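Local structure of N2152 (Neocallimastix frontalis, 5U22) at residues K179-S184 with P241-E246; N191-F196 with I210-L215; S126-K131 with Y140-W145; A43-I48 with T100-D105. The protein is probably a family 39 glycoside hydrolase that acts on a range of rare arabinosyl substrates, built from a TIM barrel and a beta sandwich. All coordinates share one frame; numbering follows the deposited sequence.

Contact 1 (K179-S184 with P241-E246); sequences KIIGPS and PITINE
I181 carries the meeting of 179-184 with 241-246: its CA lies 8.4 Å from that of T243, too far for paired backbones, and side chains alone close the gap. Its CG2 methyl comes against the CG2 methyl of T243 at 3.8 Å, the two side chains crossing at about a right angle. T243 presents that methyl because OG1 stands anti to the backbone N (chi1 -177°) and bonds the hydroxyl of S275, in the next strand round. The same CG2 of I181 lies 4.3 Å from ND2 of N245, a looser touch. Such spacing is that of second neighbours in the parallel sheet of a TIM barrel: strand 209-212 runs between them, and A211 touches both I181 and T243. The backbone of G182 bears this out, hydrogen-bonding to I209 and A211 of that middle strand. P183 follows a cis peptide bond and turns its ring to F160 of helix 160-174. At the end of the segment the hydroxyl of S184 and the amide of N245 stand 4.6 Å apart (S184 OG to N245 ND2), and both hydrogen-bond to OE2 of E143, a carboxylate oxygen gripped from two strands.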
loop_
_atom_site.group_PDB
_atom_site.type_symbol
_atom_site.label_atom_id
_atom_site.label_comp_id
_atom_site.label_asym_id
_atom_site.label_seq_id
_atom_site.Cartn_x
_atom_site.Cartn_y
_atom_site.Cartn_z
ATOM N N LYS A 179 -18.354 -1.474 -3.567
ATOM C CA LYS A 179 -17.869 -0.458 -2.646
ATOM C C LYS A 179 -17.614 0.852 -3.378
ATOM O O LYS A 179 -17.247 0.868 -4.555
ATOM C CB LYS A 179 -16.580 -0.916 -1.978
ATOM C CG LYS A 179 -16.711 -2.243 -1.245
ATOM C CD LYS A 179 -17.334 -2.032 0.114
ATOM C CE LYS A 179 -17.313 -3.309 0.941
ATOM N NZ LYS A 179 -18.224 -4.326 0.375
ATOM N N ILE A 180 -17.806 1.958 -2.660
ATOM C CA ILE A 180 -17.491 3.296 -3.154
ATOM C C ILE A 180 -16.315 3.841 -2.352
ATOM O O ILE A 180 -16.329 3.818 -1.114
ATOM C CB ILE A 180 -18.709 4.226 -3.072
ATOM C CG1 ILE A 180 -19.815 3.714 -4.002
ATOM C CG2 ILE A 180 -18.316 5.640 -3.480
ATOM C CD1 ILE A 180 -21.134 4.508 -3.894
ATOM N N ILE A 181 -15.304 4.349 -3.057
ATOM C CA ILE A 181 -14.008 4.687 -2.478
ATOM C C ILE A 181 -13.740 6.171 -2.674
ATOM O O ILE A 181 -13.899 6.690 -3.782
ATOM C CB ILE A 181 -12.880 3.869 -3.136
ATOM C CG1 ILE A 181 -13.085 2.374 -2.922
ATOM C CG2 ILE A 181 -11.504 4.307 -2.608
ATOM C CD1 ILE A 181 -12.174 1.530 -3.810
ATOM N N GLY A 182 -13.295 6.842 -1.617
ATOM C CA GLY A 182 -12.845 8.220 -1.757
ATOM C C GLY A 182 -12.615 8.857 -0.407
ATOM O O GLY A 182 -12.698 8.181 0.614
ATOM N N PRO A 183 -12.355 10.168 -0.380
ATOM C CA PRO A 183 -12.381 11.116 -1.498
ATOM C C PRO A 183 -11.063 11.241 -2.255
ATOM O O PRO A 183 -10.998 12.062 -3.160
ATOM C CB PRO A 183 -12.720 12.430 -0.806
ATOM C CG PRO A 183 -12.024 12.315 0.510
ATOM C CD PRO A 183 -12.071 10.845 0.899
ATOM N N SER A 184 -10.042 10.465 -1.877
ATOM C CA SER A 184 -8.790 10.353 -2.638
ATOM C C SER A 184 -7.959 11.640 -2.617
ATOM O O SER A 184 -7.300 11.975 -3.604
ATOM C CB SER A 184 -9.062 9.918 -4.083
ATOM O OG SER A 184 -9.951 8.808 -4.107
ATOM N N PRO A 241 -12.881 1.011 6.543
ATOM C CA PRO A 241 -11.568 0.558 6.059
ATOM C C PRO A 241 -10.846 1.707 5.382
ATOM O O PRO A 241 -11.465 2.541 4.716
ATOM C CB PRO A 241 -11.907 -0.539 5.041
ATOM C CG PRO A 241 -13.336 -0.899 5.291
ATOM C CD PRO A 241 -13.995 0.302 5.895
ATOM N N ILE A 242 -9.521 1.727 5.534
ATOM C CA ILE A 242 -8.671 2.782 4.992
ATOM C C ILE A 242 -7.882 2.227 3.816
ATOM O O ILE A 242 -7.249 1.172 3.932
ATOM C CB ILE A 242 -7.710 3.331 6.057
ATOM C CG1 ILE A 242 -8.485 3.928 7.228
ATOM C CG2 ILE A 242 -6.750 4.347 5.437
ATOM C CD1 ILE A 242 -7.595 4.283 8.404
ATOM N N THR A 243 -7.884 2.953 2.700
ATOM C CA THR A 243 -7.002 2.636 1.587
ATOM C C THR A 243 -6.115 3.839 1.283
ATOM O O THR A 243 -6.610 4.920 0.946
ATOM C CB THR A 243 -7.794 2.171 0.355
ATOM O OG1 THR A 243 -6.877 1.820 -0.680
ATOM C CG2 THR A 243 -8.758 3.220 -0.184
ATOM N N ILE A 244 -4.802 3.665 1.445
ATOM C CA ILE A 244 -3.855 4.715 1.089
ATOM C C ILE A 244 -3.361 4.370 -0.303
ATOM O O ILE A 244 -2.328 3.715 -0.451
ATOM C CB ILE A 244 -2.697 4.820 2.102
ATOM C CG1 ILE A 244 -3.251 5.023 3.514
ATOM C CG2 ILE A 244 -1.748 5.970 1.743
ATOM C CD1 ILE A 244 -4.198 6.220 3.642
ATOM N N ASN A 245 -4.105 4.772 -1.337
ATOM C CA ASN A 245 -3.927 4.122 -2.624
ATOM C C ASN A 245 -2.927 4.833 -3.519
ATOM O O ASN A 245 -2.834 4.501 -4.704
ATOM C CB ASN A 245 -5.280 3.895 -3.335
ATOM C CG ASN A 245 -6.093 5.160 -3.537
ATOM O OD1 ASN A 245 -5.564 6.273 -3.511
ATOM N ND2 ASN A 245 -7.391 4.987 -3.775
ATOM N N GLU A 246 -2.151 5.766 -2.961
ATOM C CA GLU A 246 -0.852 6.173 -3.501
ATOM C C GLU A 246 0.051 6.494 -2.324
ATOM O O GLU A 246 -0.331 7.298 -1.471
ATOM C CB GLU A 246 -0.956 7.402 -4.416
ATOM C CG GLU A 246 -1.792 7.164 -5.697
ATOM C CD GLU A 246 -1.749 8.351 -6.631
ATOM O OE1 GLU A 246 -0.712 9.038 -6.627
ATOM O OE2 GLU A 246 -2.744 8.598 -7.352
#

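Contact 2 (N191-F196 with I210-L215); sequences NKMKNF and IAWHEL
M193 and W212 have the closest CA atoms of this pair of segments, 9.5 Å apart, where helix 191-196 lies over strand 210-212. The segment axes approach to 11.9 Å and run nearly antiparallel, at 150°, so only long side chains can fill the space between them. M193 does most of this. Its CG is anti to the backbone N (chi1 177°), which sends the chain off the helix, and bends at the next two torsions lay the thioether end over the strand. The CE methyl reaches CE3 of W212 at 3.7 Å, approaching the indole obliquely, and CG1 of I210 at 4.0 Å. M193 and I210 point at one another end to end, with SD also 4.0 Å from CD1 of I210. One turn on, F196 takes a smaller part: CD1 of I210 sits at its ring edge, 4.3 Å from CE2. The rotation of the indole is fixed from its other end, where NE1 donates to OE2 of E214 over 2.9 Å; the bond lies in the indole plane but meets the carboxylate from above its plane. A leucine in place of W212 would probably leave CE of M193 without its aromatic wall and E214 without this N-H donor, though H224 also hydrogen-bonds OE2 of E214. The contact belongs to the beta-alpha-beta unit of strand 180-185, helix 190-202 and strand 209-212; F185 and helix 221-235, through Y228 and L231, also pack on M193, while I242 of the next strand touches I210.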
loop_
_atom_site.group_PDB
_atom_site.type_symbol
_atom_site.label_atom_id
_atom_site.label_comp_id
_atom_site.label_asym_id
_atom_site.label_seq_id
_atom_site.Cartn_x
_atom_site.Cartn_y
_atom_site.Cartn_z
ATOM N N ASN A 191 -8.877 19.507 8.753
ATOM C CA ASN A 191 -10.051 20.320 8.429
ATOM C C ASN A 191 -10.698 19.855 7.132
ATOM O O ASN A 191 -11.930 19.780 7.031
ATOM C CB ASN A 191 -9.661 21.790 8.314
ATOM C CG ASN A 191 -9.612 22.503 9.659
ATOM O OD1 ASN A 191 -9.805 21.899 10.705
ATOM N ND2 ASN A 191 -9.337 23.799 9.626
ATOM N N LYS A 192 -9.874 19.547 6.126
ATOM C CA LYS A 192 -10.366 19.090 4.834
ATOM C C LYS A 192 -11.129 17.779 4.976
ATOM O O LYS A 192 -12.227 17.616 4.423
ATOM C CB LYS A 192 -9.174 18.939 3.885
ATOM C CG LYS A 192 -9.502 18.432 2.500
ATOM C CD LYS A 192 -8.312 18.623 1.560
ATOM C CE LYS A 192 -7.056 17.930 2.081
ATOM N NZ LYS A 192 -5.860 18.161 1.221
ATOM N N MET A 193 -10.568 16.835 5.733
ATOM C CA MET A 193 -11.236 15.550 5.934
ATOM C C MET A 193 -12.511 15.714 6.751
ATOM O O MET A 193 -13.552 15.139 6.417
ATOM C CB MET A 193 -10.294 14.564 6.624
ATOM C CG MET A 193 -10.945 13.213 6.927
ATOM S SD MET A 193 -11.485 12.325 5.442
ATOM C CE MET A 193 -9.925 11.652 4.871
ATOM N N LYS A 194 -12.446 16.484 7.835
ATOM C CA LYS A 194 -13.630 16.690 8.662
ATOM C C LYS A 194 -14.769 17.298 7.849
ATOM O O LYS A 194 -15.914 16.836 7.925
ATOM C CB LYS A 194 -13.271 17.581 9.852
ATOM C CG LYS A 194 -14.437 17.834 10.827
ATOM C CD LYS A 194 -13.971 18.691 12.016
ATOM C CE LYS A 194 -15.103 19.002 12.990
ATOM N NZ LYS A 194 -14.531 19.481 14.286
ATOM N N ASN A 195 -14.469 18.346 7.072
ATOM C CA ASN A 195 -15.488 18.959 6.215
ATOM C C ASN A 195 -16.114 17.916 5.296
ATOM O O ASN A 195 -17.335 17.868 5.124
ATOM C CB ASN A 195 -14.878 20.101 5.406
ATOM C CG ASN A 195 -14.947 21.452 6.135
ATOM O OD1 ASN A 195 -15.961 21.783 6.762
ATOM N ND2 ASN A 195 -13.882 22.244 6.033
ATOM N N PHE A 196 -15.295 17.040 4.720
ATOM C CA PHE A 196 -15.826 16.007 3.841
ATOM C C PHE A 196 -16.665 14.991 4.607
ATOM O O PHE A 196 -17.718 14.556 4.123
ATOM C CB PHE A 196 -14.697 15.290 3.106
ATOM C CG PHE A 196 -15.173 14.091 2.347
ATOM C CD1 PHE A 196 -15.870 14.254 1.165
ATOM C CD2 PHE A 196 -14.952 12.807 2.822
ATOM C CE1 PHE A 196 -16.328 13.164 0.452
ATOM C CE2 PHE A 196 -15.412 11.709 2.116
ATOM C CZ PHE A 196 -16.100 11.891 0.931
ATOM N N ILE A 210 -12.462 4.668 2.943
ATOM C CA ILE A 210 -11.903 6.017 2.955
ATOM C C ILE A 210 -10.538 5.984 2.283
ATOM O O ILE A 210 -9.751 5.055 2.486
ATOM C CB ILE A 210 -11.821 6.557 4.397
ATOM C CG1 ILE A 210 -11.618 8.076 4.416
ATOM C CG2 ILE A 210 -10.714 5.859 5.194
ATOM C CD1 ILE A 210 -12.883 8.851 4.030
ATOM N N ALA A 211 -10.251 6.990 1.461
ATOM C CA ALA A 211 -9.042 6.985 0.656
ATOM C C ALA A 211 -8.362 8.343 0.708
ATOM O O ALA A 211 -9.017 9.381 0.569
ATOM C CB ALA A 211 -9.358 6.650 -0.815
ATOM N N TRP A 212 -7.044 8.324 0.884
ATOM C CA TRP A 212 -6.216 9.488 0.600
ATOM C C TRP A 212 -4.820 9.001 0.253
ATOM O O TRP A 212 -4.527 7.802 0.315
ATOM C CB TRP A 212 -6.183 10.475 1.771
ATOM C CG TRP A 212 -5.493 10.042 3.035
ATOM C CD1 TRP A 212 -4.164 10.214 3.356
ATOM C CD2 TRP A 212 -6.106 9.428 4.181
ATOM N NE1 TRP A 212 -3.924 9.723 4.623
ATOM C CE2 TRP A 212 -5.094 9.239 5.150
ATOM C CE3 TRP A 212 -7.413 9.013 4.475
ATOM C CZ2 TRP A 212 -5.346 8.643 6.397
ATOM C CZ3 TRP A 212 -7.670 8.438 5.715
ATOM C CH2 TRP A 212 -6.637 8.257 6.664
ATOM N N HIS A 213 -3.956 9.946 -0.106
ATOM C CA HIS A 213 -2.608 9.648 -0.561
ATOM C C HIS A 213 -1.590 10.105 0.471
ATOM O O HIS A 213 -1.813 11.075 1.200
ATOM C CB HIS A 213 -2.346 10.320 -1.900
ATOM C CG HIS A 213 -3.266 9.849 -2.978
ATOM N ND1 HIS A 213 -3.404 10.500 -4.186
ATOM C CD2 HIS A 213 -4.103 8.783 -3.025
ATOM C CE1 HIS A 213 -4.286 9.854 -4.927
ATOM N NE2 HIS A 213 -4.732 8.813 -4.243
ATOM N N GLU A 214 -0.466 9.390 0.532
ATOM C CA GLU A 214 0.646 9.739 1.424
ATOM C C GLU A 214 1.904 9.815 0.564
ATOM O O GLU A 214 2.721 8.889 0.513
ATOM C CB GLU A 214 0.790 8.738 2.584
ATOM C CG GLU A 214 -0.383 8.748 3.584
ATOM C CD GLU A 214 -0.391 9.974 4.503
ATOM O OE1 GLU A 214 0.375 10.944 4.258
ATOM O OE2 GLU A 214 -1.172 9.952 5.485
ATOM N N LEU A 215 2.059 10.953 -0.110
ATOM C CA LEU A 215 3.152 11.161 -1.045
ATOM C C LEU A 215 3.842 12.501 -0.804
ATOM O O LEU A 215 4.639 12.933 -1.640
ATOM C CB LEU A 215 2.633 11.053 -2.490
ATOM C CG LEU A 215 1.306 11.754 -2.815
ATOM C CD1 LEU A 215 1.433 13.294 -2.841
ATOM C CD2 LEU A 215 0.781 11.235 -4.150
#

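Contact 3 (S126-K131 with Y140-W145); sequences SFINDK and YGNEIW
I128 and N142 mark the nearest CA atoms, 9.5 Å apart, where helix 126-131 runs almost antiparallel (165°) to strand 140-143 with the segment axes 12.3 Å from each other. N142 is the one strand residue to carry the contact, and three helix side chains gather about the end of it. I128 sends its CD1 methyl to the amide group, 4.3 Å from CG of N142. F127 offers an edge instead of a face: the amide lies near the plane of its ring but is turned almost upright to it, with 83° between the two planes, and CE2 of F127 is 5.3 Å from CG of N142. From the next turn K131 brings methylene groups alongside, its CE 4.7 Å from CG of N142. These touches are van der Waals packing, and no hydrogen bond crosses from helix to strand. Helix and strand are the second half of the beta-alpha-beta unit formed by strand 98-102, helix 117-134 and strand 139-143, the repeating crossover of a TIM barrel, in which helices coat the outside of the parallel strands. The backbone of N142 hydrogen-bonds to K179 and I181, at the start of the following strand, while F127 also packs on I101 of the preceding one and on V84 and I85 of helix 84-91. I128 extends to I174 of helix 160-174. The lysine chain is straight until its last torsion (chi4 -78°), and this bend turns NZ away from the amide, to salt bridges with D175 and E178.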
loop_
_atom_site.group_PDB
_atom_site.type_symbol
_atom_site.label_atom_id
_atom_site.label_comp_id
_atom_site.label_asym_id
_atom_site.label_seq_id
_atom_site.Cartn_x
_atom_site.Cartn_y
_atom_site.Cartn_z
ATOM N N SER A 126 -21.521 3.526 -19.168
ATOM C CA SER A 126 -20.900 2.614 -20.122
ATOM C C SER A 126 -19.856 1.737 -19.443
ATOM O O SER A 126 -19.780 0.533 -19.721
ATOM C CB SER A 126 -20.272 3.395 -21.275
ATOM O OG SER A 126 -19.557 2.523 -22.131
ATOM N N PHE A 127 -19.056 2.307 -18.530
ATOM C CA PHE A 127 -18.065 1.487 -17.840
ATOM C C PHE A 127 -18.741 0.429 -16.974
ATOM O O PHE A 127 -18.320 -0.734 -16.955
ATOM C CB PHE A 127 -17.130 2.328 -16.973
ATOM C CG PHE A 127 -16.317 1.483 -16.043
ATOM C CD1 PHE A 127 -15.248 0.742 -16.534
ATOM C CD2 PHE A 127 -16.694 1.321 -14.714
ATOM C CE1 PHE A 127 -14.531 -0.108 -15.694
ATOM C CE2 PHE A 127 -15.982 0.472 -13.868
ATOM C CZ PHE A 127 -14.901 -0.245 -14.361
ATOM N N ILE A 128 -19.779 0.824 -16.229
ATOM C CA ILE A 128 -20.436 -0.115 -15.319
ATOM C C ILE A 128 -21.097 -1.247 -16.091
ATOM O O ILE A 128 -21.106 -2.400 -15.649
ATOM C CB ILE A 128 -21.439 0.627 -14.425
ATOM C CG1 ILE A 128 -20.675 1.541 -13.470
ATOM C CG2 ILE A 128 -22.271 -0.354 -13.623
ATOM C CD1 ILE A 128 -19.688 0.800 -12.592
ATOM N N ASN A 129 -21.659 -0.940 -17.256
ATOM C CA ASN A 129 -22.186 -1.994 -18.117
ATOM C C ASN A 129 -21.096 -3.000 -18.487
ATOM O O ASN A 129 -21.294 -4.217 -18.377
ATOM C CB ASN A 129 -22.802 -1.382 -19.369
ATOM C CG ASN A 129 -23.216 -2.428 -20.380
ATOM O OD1 ASN A 129 -24.235 -3.104 -20.208
ATOM N ND2 ASN A 129 -22.434 -2.567 -21.449
ATOM N N ASP A 130 -19.931 -2.505 -18.926
ATOM C CA ASP A 130 -18.839 -3.407 -19.288
ATOM C C ASP A 130 -18.325 -4.164 -18.075
ATOM O O ASP A 130 -17.951 -5.338 -18.183
ATOM C CB ASP A 130 -17.696 -2.629 -19.939
ATOM C CG ASP A 130 -18.083 -2.033 -21.278
ATOM O OD1 ASP A 130 -19.116 -2.455 -21.844
ATOM O OD2 ASP A 130 -17.351 -1.152 -21.774
ATOM N N LYS A 131 -18.269 -3.491 -16.925
ATOM C CA LYS A 131 -17.889 -4.139 -15.672
ATOM C C LYS A 131 -18.789 -5.334 -15.372
ATOM O O LYS A 131 -18.305 -6.439 -15.115
ATOM C CB LYS A 131 -17.934 -3.116 -14.534
ATOM C CG LYS A 131 -17.620 -3.662 -13.144
ATOM C CD LYS A 131 -17.609 -2.533 -12.117
ATOM C CE LYS A 131 -17.318 -3.032 -10.685
ATOM N NZ LYS A 131 -18.481 -3.670 -10.017
ATOM N N TYR A 140 -12.012 -3.980 -6.113
ATOM C CA TYR A 140 -12.002 -3.486 -4.743
ATOM C C TYR A 140 -13.122 -2.487 -4.499
ATOM O O TYR A 140 -13.671 -2.424 -3.390
ATOM C CB TYR A 140 -10.651 -2.832 -4.482
ATOM C CG TYR A 140 -10.315 -2.446 -3.060
ATOM C CD1 TYR A 140 -10.304 -3.385 -2.034
ATOM C CD2 TYR A 140 -9.938 -1.140 -2.758
ATOM C CE1 TYR A 140 -9.939 -3.016 -0.736
ATOM C CE2 TYR A 140 -9.576 -0.773 -1.478
ATOM C CZ TYR A 140 -9.585 -1.705 -0.474
ATOM O OH TYR A 140 -9.205 -1.315 0.793
ATOM N N GLY A 141 -13.447 -1.698 -5.509
ATOM C CA GLY A 141 -14.516 -0.724 -5.399
ATOM C C GLY A 141 -14.431 0.258 -6.543
ATOM O O GLY A 141 -13.483 0.250 -7.334
ATOM N N ASN A 142 -15.467 1.090 -6.634
ATOM C CA ASN A 142 -15.513 2.213 -7.567
ATOM C C ASN A 142 -15.009 3.471 -6.868
ATOM O O ASN A 142 -15.642 3.957 -5.926
ATOM C CB ASN A 142 -16.938 2.464 -8.072
ATOM C CG ASN A 142 -17.485 1.327 -8.913
ATOM O OD1 ASN A 142 -18.637 0.905 -8.747
ATOM N ND2 ASN A 142 -16.673 0.835 -9.822
ATOM N N GLU A 143 -13.899 4.016 -7.348
ATOM C CA GLU A 143 -13.308 5.221 -6.782
ATOM C C GLU A 143 -13.762 6.415 -7.613
ATOM O O GLU A 143 -13.492 6.474 -8.815
ATOM C CB GLU A 143 -11.785 5.098 -6.758
ATOM C CG GLU A 143 -11.070 6.244 -6.069
ATOM C CD GLU A 143 -9.557 6.119 -6.157
ATOM O OE1 GLU A 143 -9.061 5.269 -6.937
ATOM O OE2 GLU A 143 -8.867 6.878 -5.446
ATOM N N ILE A 144 -14.459 7.358 -6.974
ATOM C CA ILE A 144 -15.200 8.377 -7.713
ATOM C C ILE A 144 -14.263 9.385 -8.375
ATOM O O ILE A 144 -14.508 9.820 -9.510
ATOM C CB ILE A 144 -16.227 9.058 -6.781
ATOM C CG1 ILE A 144 -17.416 8.121 -6.553
ATOM C CG2 ILE A 144 -16.699 10.417 -7.352
ATOM C CD1 ILE A 144 -18.515 8.687 -5.647
ATOM N N TRP A 145 -13.179 9.766 -7.701
ATOM C CA TRP A 145 -12.319 10.829 -8.209
ATOM C C TRP A 145 -10.880 10.551 -7.793
ATOM O O TRP A 145 -10.559 9.478 -7.274
ATOM C CB TRP A 145 -12.809 12.193 -7.711
ATOM C CG TRP A 145 -12.321 13.350 -8.550
ATOM C CD1 TRP A 145 -11.441 14.331 -8.172
ATOM C CD2 TRP A 145 -12.681 13.632 -9.904
ATOM N NE1 TRP A 145 -11.234 15.212 -9.213
ATOM C CE2 TRP A 145 -11.997 14.813 -10.283
ATOM C CE3 TRP A 145 -13.526 13.015 -10.833
ATOM C CZ2 TRP A 145 -12.121 15.373 -11.554
ATOM C CZ3 TRP A 145 -13.661 13.584 -12.100
ATOM C CH2 TRP A 145 -12.959 14.754 -12.446
#

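Contact 4 (A43-I48 with T100-D105); sequences AHYGLI and TIELAD
Different first torsions aim the side chains of H44 and Y45 at E102 and D105. H44 sets CG opposite its backbone N (chi1 -173°), whereas Y45, at the third position of a type II turn from A43 to G46, sets CG opposite its carbonyl carbon (chi1 -78°). E102 reaches across extended and brings OE1 to the edge of the imidazole, 3.0 Å from CE1 of H44, with ring and carboxylate planes 74° apart. The phenol of Y45 donates from OH to OD2 of D105 over 2.5 Å, along the anti lone pair. OE1 of E102 and OD2 of D105, two acceptors, are 3.0 Å apart. A water 3.1 Å from NE2 of H44 bridges the carboxylates, donating to OE2 of E102 and OD2 of D105, both at 2.9 Å. A phenylalanine for Y45 would probably leave OD2 of D105 without its phenol donor, with the water and Y112, which bonds OD1, left to hold the carboxylate. W280 stacks on Y45. The side chain of H44 is about 4 Å from a bound BTB, consistent with a polar network in the wall of the pocket at the C-terminal ends of the barrel strands, where TIM-barrel glycosidases bind sugar.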
loop_
_atom_site.group_PDB
_atom_site.type_symbol
_atom_site.label_atom_id
_atom_site.label_comp_id
_atom_site.label_asym_id
_atom_site.label_seq_id
_atom_site.Cartn_x
_atom_site.Cartn_y
_atom_site.Cartn_z
ATOM N N ALA A 43 0.143 -1.347 -6.218
ATOM C CA ALA A 43 0.685 -0.160 -6.882
ATOM C C ALA A 43 -0.315 0.429 -7.868
ATOM O O ALA A 43 -1.073 -0.296 -8.515
ATOM C CB ALA A 43 1.990 -0.473 -7.619
ATOM N N HIS A 44 -0.285 1.757 -7.981
ATOM C CA HIS A 44 -1.073 2.484 -8.973
ATOM C C HIS A 44 -0.445 2.320 -10.353
ATOM O O HIS A 44 0.744 2.589 -10.524
ATOM C CB HIS A 44 -1.133 3.962 -8.588
ATOM C CG HIS A 44 -2.051 4.774 -9.442
ATOM N ND1 HIS A 44 -3.294 4.319 -9.821
ATOM C CD2 HIS A 44 -1.923 6.015 -9.972
ATOM C CE1 HIS A 44 -3.890 5.239 -10.559
ATOM N NE2 HIS A 44 -3.083 6.282 -10.658
ATOM N N TYR A 45 -1.242 1.876 -11.339
ATOM C CA TYR A 45 -0.727 1.529 -12.674
ATOM C C TYR A 45 0.459 0.571 -12.585
ATOM O O TYR A 45 1.337 0.561 -13.456
ATOM C CB TYR A 45 -0.312 2.764 -13.480
ATOM C CG TYR A 45 -1.431 3.570 -14.110
ATOM C CD1 TYR A 45 -2.201 4.447 -13.349
ATOM C CD2 TYR A 45 -1.676 3.497 -15.490
ATOM C CE1 TYR A 45 -3.193 5.220 -13.931
ATOM C CE2 TYR A 45 -2.685 4.266 -16.083
ATOM C CZ TYR A 45 -3.426 5.129 -15.299
ATOM O OH TYR A 45 -4.421 5.893 -15.874
ATOM N N GLY A 46 0.523 -0.214 -11.505
ATOM C CA GLY A 46 1.644 -1.115 -11.339
ATOM C C GLY A 46 1.543 -2.345 -12.198
ATOM O O GLY A 46 2.565 -2.961 -12.508
ATOM N N LEU A 47 0.326 -2.703 -12.592
ATOM C CA LEU A 47 0.061 -3.823 -13.480
ATOM C C LEU A 47 -0.807 -3.303 -14.610
ATOM O O LEU A 47 -1.833 -2.673 -14.351
ATOM C CB LEU A 47 -0.652 -4.957 -12.737
ATOM C CG LEU A 47 -1.094 -6.170 -13.553
ATOM C CD1 LEU A 47 0.100 -6.828 -14.224
ATOM C CD2 LEU A 47 -1.833 -7.168 -12.655
ATOM N N ILE A 48 -0.396 -3.541 -15.854
ATOM C CA ILE A 48 -1.211 -3.113 -16.992
ATOM C C ILE A 48 -1.462 -4.294 -17.921
ATOM O O ILE A 48 -1.245 -5.452 -17.537
ATOM C CB ILE A 48 -0.565 -1.929 -17.733
ATOM C CG1 ILE A 48 0.827 -2.300 -18.261
ATOM C CG2 ILE A 48 -0.472 -0.714 -16.789
ATOM C CD1 ILE A 48 1.486 -1.144 -18.994
ATOM N N THR A 100 -8.540 -1.617 -7.587
ATOM C CA THR A 100 -9.367 -0.425 -7.432
ATOM C C THR A 100 -9.686 0.162 -8.803
ATOM O O THR A 100 -8.793 0.308 -9.644
ATOM C CB THR A 100 -8.619 0.611 -6.590
ATOM O OG1 THR A 100 -8.317 0.066 -5.297
ATOM C CG2 THR A 100 -9.427 1.899 -6.439
ATOM N N ILE A 101 -10.952 0.524 -9.020
ATOM C CA ILE A 101 -11.380 1.203 -10.244
ATOM C C ILE A 101 -11.273 2.714 -10.055
ATOM O O ILE A 101 -12.089 3.316 -9.355
ATOM C CB ILE A 101 -12.815 0.823 -10.613
ATOM C CG1 ILE A 101 -12.910 -0.680 -10.858
ATOM C CG2 ILE A 101 -13.264 1.621 -11.836
ATOM C CD1 ILE A 101 -14.326 -1.227 -10.836
ATOM N N GLU A 102 -10.322 3.345 -10.741
ATOM C CA GLU A 102 -10.147 4.805 -10.662
ATOM C C GLU A 102 -10.973 5.455 -11.769
ATOM O O GLU A 102 -10.529 5.596 -12.908
ATOM C CB GLU A 102 -8.673 5.175 -10.776
ATOM C CG GLU A 102 -8.378 6.667 -10.498
ATOM C CD GLU A 102 -6.987 7.095 -10.971
ATOM O OE1 GLU A 102 -6.380 6.358 -11.776
ATOM O OE2 GLU A 102 -6.509 8.167 -10.543
ATOM N N LEU A 103 -12.199 5.859 -11.434
ATOM C CA LEU A 103 -13.099 6.392 -12.456
ATOM C C LEU A 103 -12.588 7.698 -13.052
ATOM O O LEU A 103 -12.888 7.994 -14.214
ATOM C CB LEU A 103 -14.498 6.604 -11.864
ATOM C CG LEU A 103 -15.263 5.349 -11.438
ATOM C CD1 LEU A 103 -16.494 5.711 -10.599
ATOM C CD2 LEU A 103 -15.686 4.570 -12.667
ATOM N N ALA A 104 -11.834 8.497 -12.280
ATOM C CA ALA A 104 -11.388 9.799 -12.776
ATOM C C ALA A 104 -10.627 9.671 -14.085
ATOM O O ALA A 104 -10.706 10.557 -14.943
ATOM C CB ALA A 104 -10.508 10.497 -11.733
ATOM N N ASP A 105 -9.898 8.575 -14.272
ATOM C CA ASP A 105 -9.033 8.495 -15.445
ATOM C C ASP A 105 -9.795 8.170 -16.726
ATOM O O ASP A 105 -9.176 8.033 -17.788
ATOM C CB ASP A 105 -7.906 7.495 -15.194
ATOM C CG ASP A 105 -6.772 8.111 -14.399
ATOM O OD1 ASP A 105 -7.017 9.153 -13.754
ATOM O OD2 ASP A 105 -5.631 7.598 -14.449
HETATM O O HOH W 1 -4.197 8.720 -12.254
#

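How the contacts relate
Five successive strands of the barrel tie the contacts together. Contacts 3 and 4 are joined by E143 N to I101 O at 2.8 Å, contacts 1 and 3 by K179 O to N142 N at 2.7 Å, and contacts 1 and 2 by G182 O to A211 N and T243 N to I210 O, each 2.8 Å. Contacts 2 and 3 lie on helix-covered flanks, centres 21 Å apart, and do not touch. Contact 4 borders the probable sugar pocket, and contact 1 lies deeper, though its second segment ends at E246, which hydrogen-bonds BTB, probably from the crystallisation liquor. BTB lies about 8 Å from the side chain of N245 and about 11 Å from that of W212.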